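Local coordinates for protein Baccell_00875 (Bacteroides cellulosilyticus DSM 14838, PDB 5NOK) that probably acts as a polysaccharide lyase on rhamnose-glucuronate linkages of plant arabinogalactan, at residues N539-I544 with A591-D596. Sequence-based numbering, arbitrary orientation.
Sequences NYEQSI and AIRHWD
Gln542, at the start of helix 542-559, and Ala591, in the irregular chain before helix 596-600, bring the two backbones nearest, their CA atoms 6.9 Å apart, so side chains make most of the contact. Arg593 has partners in both segments. A bend at its third torsion (chi3 57°) turns the guanidinium back along its own segment, where NH2 makes a salt bridge with OD2 of Asp596 at 2.8 Å, received on the syn lone pair of that oxygen. NH1 points across the gap: it lies 3.3 Å from CG of Gln542, edge-on to the aliphatic part of that side chain, and gives a weak, somewhat doubtful bond to OG of Ser543. Glu541, the N-cap residue of helix 542-559, extends the charge network from the other segment, but its link to NH1 is long and uncertain. CZ2 of Trp595 lies 3.3 Å above the guanidinium plane of Arg593, near the margin of the group, and probably helps to hold it in place. The same CZ2 also meets the Glu541 carboxylate, OE1 lying 3.2 Å from it at an oblique approach. At the far end of the Gln542 side chain, the methyl of Ala591 packs 3.7 Å from CD of Gln542, while that amide's NE2 is bound by Trp614 O and Thr618 OG1. With Ile592 resting on strand 163-168 of an antiparallel sheet, this buried contact joins the N-terminal ends of two helices, 542-559 and 596-600, through a salt-bridge network whose firm pair is Arg593 and Asp596, with Glu541 a long, less certain third member.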
ATOM      1  N   ASN A 539       3.917  12.104  12.638  1.00 60.77           N
ATOM      2  CA  ASN A 539       4.146  10.684  12.342  1.00 59.74           C
ATOM      3  C   ASN A 539       4.411  10.484  10.856  1.00 57.51           C
ATOM      4  O   ASN A 539       3.613  10.931  10.025  1.00 57.31           O
ATOM      5  CB  ASN A 539       2.938   9.836  12.747  1.00 62.76           C
ATOM      6  CG  ASN A 539       2.528  10.046  14.197  1.00 67.90           C
ATOM      7  OD1 ASN A 539       1.346  10.228  14.492  1.00 68.68           O
ATOM      8  ND2 ASN A 539       3.503  10.034  15.108  1.00 66.02           N
ATOM      9  N   TYR A 540       5.503   9.784  10.534  1.00 49.15           N
ATOM     10  CA  TYR A 540       5.925   9.534   9.143  1.00 47.68           C
ATOM     11  C   TYR A 540       5.077   8.455   8.412  1.00 44.78           C
ATOM     12  O   TYR A 540       4.908   7.344   8.910  1.00 45.59           O
ATOM     13  CB  TYR A 540       7.413   9.132   9.145  1.00 48.17           C
ATOM     14  CG  TYR A 540       8.077   9.065   7.784  1.00 47.19           C
ATOM     15  CD1 TYR A 540       8.061   7.879   7.024  1.00 48.65           C
ATOM     16  CD2 TYR A 540       8.737  10.171   7.257  1.00 44.69           C
ATOM     17  CE1 TYR A 540       8.669   7.815   5.774  1.00 45.21           C
ATOM     18  CE2 TYR A 540       9.351  10.114   6.015  1.00 43.46           C
ATOM     19  CZ  TYR A 540       9.319   8.935   5.286  1.00 44.68           C
ATOM     20  OH  TYR A 540       9.920   8.881   4.069  1.00 44.08           O
ATOM     21  N   GLU A 541       4.550   8.799   7.238  1.00 45.36           N
ATOM     22  CA  GLU A 541       3.795   7.873   6.386  1.00 44.57           C
ATOM     23  C   GLU A 541       3.605   8.447   4.982  1.00 43.53           C
ATOM     24  O   GLU A 541       3.822   9.636   4.745  1.00 44.92           O
ATOM     25  CB  GLU A 541       2.406   7.549   6.986  1.00 50.14           C
ATOM     26  CG  GLU A 541       1.464   8.747   7.135  1.00 54.18           C
ATOM     27  CD  GLU A 541       0.049   8.377   7.587  1.00 60.96           C
ATOM     28  OE1 GLU A 541      -0.142   7.813   8.712  1.00 64.00           O
ATOM     29  OE2 GLU A 541      -0.891   8.675   6.818  1.00 60.12           O
ATOM     30  N   GLN A 542       3.155   7.582   4.080  1.00 41.40           N
ATOM     31  CA  GLN A 542       2.799   7.905   2.693  1.00 43.84           C
ATOM     32  C   GLN A 542       2.008   9.201   2.513  1.00 44.76           C
ATOM     33  O   GLN A 542       2.268   9.975   1.591  1.00 41.61           O
ATOM     34  CB  GLN A 542       1.998   6.707   2.102  1.00 46.20           C
ATOM     35  CG  GLN A 542       0.803   7.009   1.174  1.00 43.62           C
ATOM     36  CD  GLN A 542       1.277   7.470  -0.154  1.00 46.38           C
ATOM     37  OE1 GLN A 542       2.495   7.591  -0.355  1.00 49.21           O
ATOM     38  NE2 GLN A 542       0.344   7.730  -1.081  1.00 39.71           N
ATOM     39  N   SER A 543       0.989   9.389   3.346  1.00 46.49           N
ATOM     40  CA  SER A 543       0.016  10.475   3.133  1.00 49.11           C
ATOM     41  C   SER A 543       0.349  11.764   3.899  1.00 48.51           C
ATOM     42  O   SER A 543      -0.501  12.644   3.979  1.00 45.73           O
ATOM     43  CB  SER A 543      -1.395   9.992   3.475  1.00 50.27           C
ATOM     44  OG  SER A 543      -1.451   9.520   4.810  1.00 50.69           O
ATOM     45  N   ILE A 544       1.553  11.834   4.485  1.00 48.34           N
ATOM     46  CA  ILE A 544       2.227  13.088   4.805  1.00 47.37           C
ATOM     47  C   ILE A 544       3.195  13.473   3.668  1.00 49.55           C
ATOM     48  O   ILE A 544       3.139  14.604   3.167  1.00 49.04           O
ATOM     49  CB  ILE A 544       3.031  12.996   6.125  1.00 51.30           C
ATOM     50  N   ALA A 591       1.485   2.244  -2.773  1.00 25.76           N
ATOM     51  CA  ALA A 591       2.199   2.518  -1.528  1.00 24.94           C
ATOM     52  C   ALA A 591       1.798   1.589  -0.371  1.00 25.95           C
ATOM     53  O   ALA A 591       0.647   1.229  -0.231  1.00 24.72           O
ATOM     54  CB  ALA A 591       2.021   3.963  -1.107  1.00 25.06           C
ATOM     55  N   ILE A 592       2.799   1.232   0.429  1.00 24.66           N
ATOM     56  CA  ILE A 592       2.648   0.518   1.629  1.00 27.57           C
ATOM     57  C   ILE A 592       1.845   1.382   2.575  1.00 30.38           C
ATOM     58  O   ILE A 592       2.263   2.479   2.918  1.00 30.48           O
ATOM     59  CB  ILE A 592       4.026   0.214   2.268  1.00 28.23           C
ATOM     60  CG1 ILE A 592       4.809  -0.813   1.408  1.00 28.32           C
ATOM     61  CG2 ILE A 592       3.844  -0.341   3.682  1.00 27.50           C
ATOM     62  CD1 ILE A 592       6.266  -0.903   1.771  1.00 28.72           C
ATOM     63  N   ARG A 593       0.663   0.885   2.921  1.00 32.64           N
ATOM     64  CA  ARG A 593      -0.189   1.427   3.980  1.00 31.58           C
ATOM     65  C   ARG A 593      -0.730   0.200   4.728  1.00 31.85           C
ATOM     66  O   ARG A 593      -1.020  -0.818   4.098  1.00 35.36           O
ATOM     67  CB  ARG A 593      -1.319   2.257   3.390  1.00 30.35           C
ATOM     68  CG  ARG A 593      -0.838   3.410   2.519  1.00 32.33           C
ATOM     69  CD  ARG A 593      -1.961   4.244   1.923  1.00 32.59           C
ATOM     70  NE  ARG A 593      -2.819   4.785   2.980  1.00 36.15           N
ATOM     71  CZ  ARG A 593      -2.542   5.836   3.758  1.00 37.08           C
ATOM     72  NH1 ARG A 593      -1.421   6.545   3.615  1.00 38.79           N
ATOM     73  NH2 ARG A 593      -3.402   6.173   4.707  1.00 36.20           N
ATOM     74  N   HIS A 594      -0.824   0.273   6.054  1.00 28.76           N
ATOM     75  CA  HIS A 594      -1.163  -0.887   6.866  1.00 29.28           C
ATOM     76  C   HIS A 594      -1.994  -0.589   8.122  1.00 29.94           C
ATOM     77  O   HIS A 594      -1.914  -1.336   9.071  1.00 28.78           O
ATOM     78  CB  HIS A 594       0.116  -1.657   7.238  1.00 27.72           C
ATOM     79  CG  HIS A 594       1.191  -0.803   7.821  1.00 28.68           C
ATOM     80  ND1 HIS A 594       1.131  -0.281   9.097  1.00 28.25           N
ATOM     81  CD2 HIS A 594       2.360  -0.366   7.290  1.00 29.96           C
ATOM     82  CE1 HIS A 594       2.217   0.435   9.330  1.00 29.04           C
ATOM     83  NE2 HIS A 594       2.977   0.403   8.246  1.00 29.69           N
ATOM     84  N   TRP A 595      -2.823   0.452   8.120  1.00 31.74           N
ATOM     85  CA  TRP A 595      -3.605   0.798   9.327  1.00 35.86           C
ATOM     86  C   TRP A 595      -5.082   1.141   9.121  1.00 37.21           C
ATOM     87  O   TRP A 595      -5.878   0.991  10.062  1.00 35.49           O
ATOM     88  CB  TRP A 595      -2.927   1.929  10.110  1.00 37.19           C
ATOM     89  CG  TRP A 595      -2.675   3.132   9.276  1.00 40.19           C
ATOM     90  CD1 TRP A 595      -3.500   4.202   9.104  1.00 39.85           C
ATOM     91  CD2 TRP A 595      -1.513   3.390   8.492  1.00 39.18           C
ATOM     92  NE1 TRP A 595      -2.917   5.118   8.261  1.00 39.08           N
ATOM     93  CE2 TRP A 595      -1.701   4.637   7.858  1.00 40.68           C
ATOM     94  CE3 TRP A 595      -0.327   2.696   8.273  1.00 39.07           C
ATOM     95  CZ2 TRP A 595      -0.750   5.192   6.999  1.00 38.41           C
ATOM     96  CZ3 TRP A 595       0.613   3.240   7.411  1.00 39.97           C
ATOM     97  CH2 TRP A 595       0.398   4.484   6.794  1.00 38.52           C
ATOM     98  N   ASP A 596      -5.454   1.560   7.912  1.00 37.28           N
ATOM     99  CA  ASP A 596      -6.797   2.095   7.652  1.00 41.14           C
ATOM    100  C   ASP A 596      -7.926   1.083   7.805  1.00 41.52           C
ATOM    101  O   ASP A 596      -9.095   1.485   7.934  1.00 41.36           O
ATOM    102  CB  ASP A 596      -6.874   2.726   6.259  1.00 42.89           C
ATOM    103  CG  ASP A 596      -6.056   3.999   6.155  1.00 46.02           C
ATOM    104  OD1 ASP A 596      -6.474   5.003   6.774  1.00 53.08           O
ATOM    105  OD2 ASP A 596      -5.013   3.998   5.452  1.00 41.90           O
TER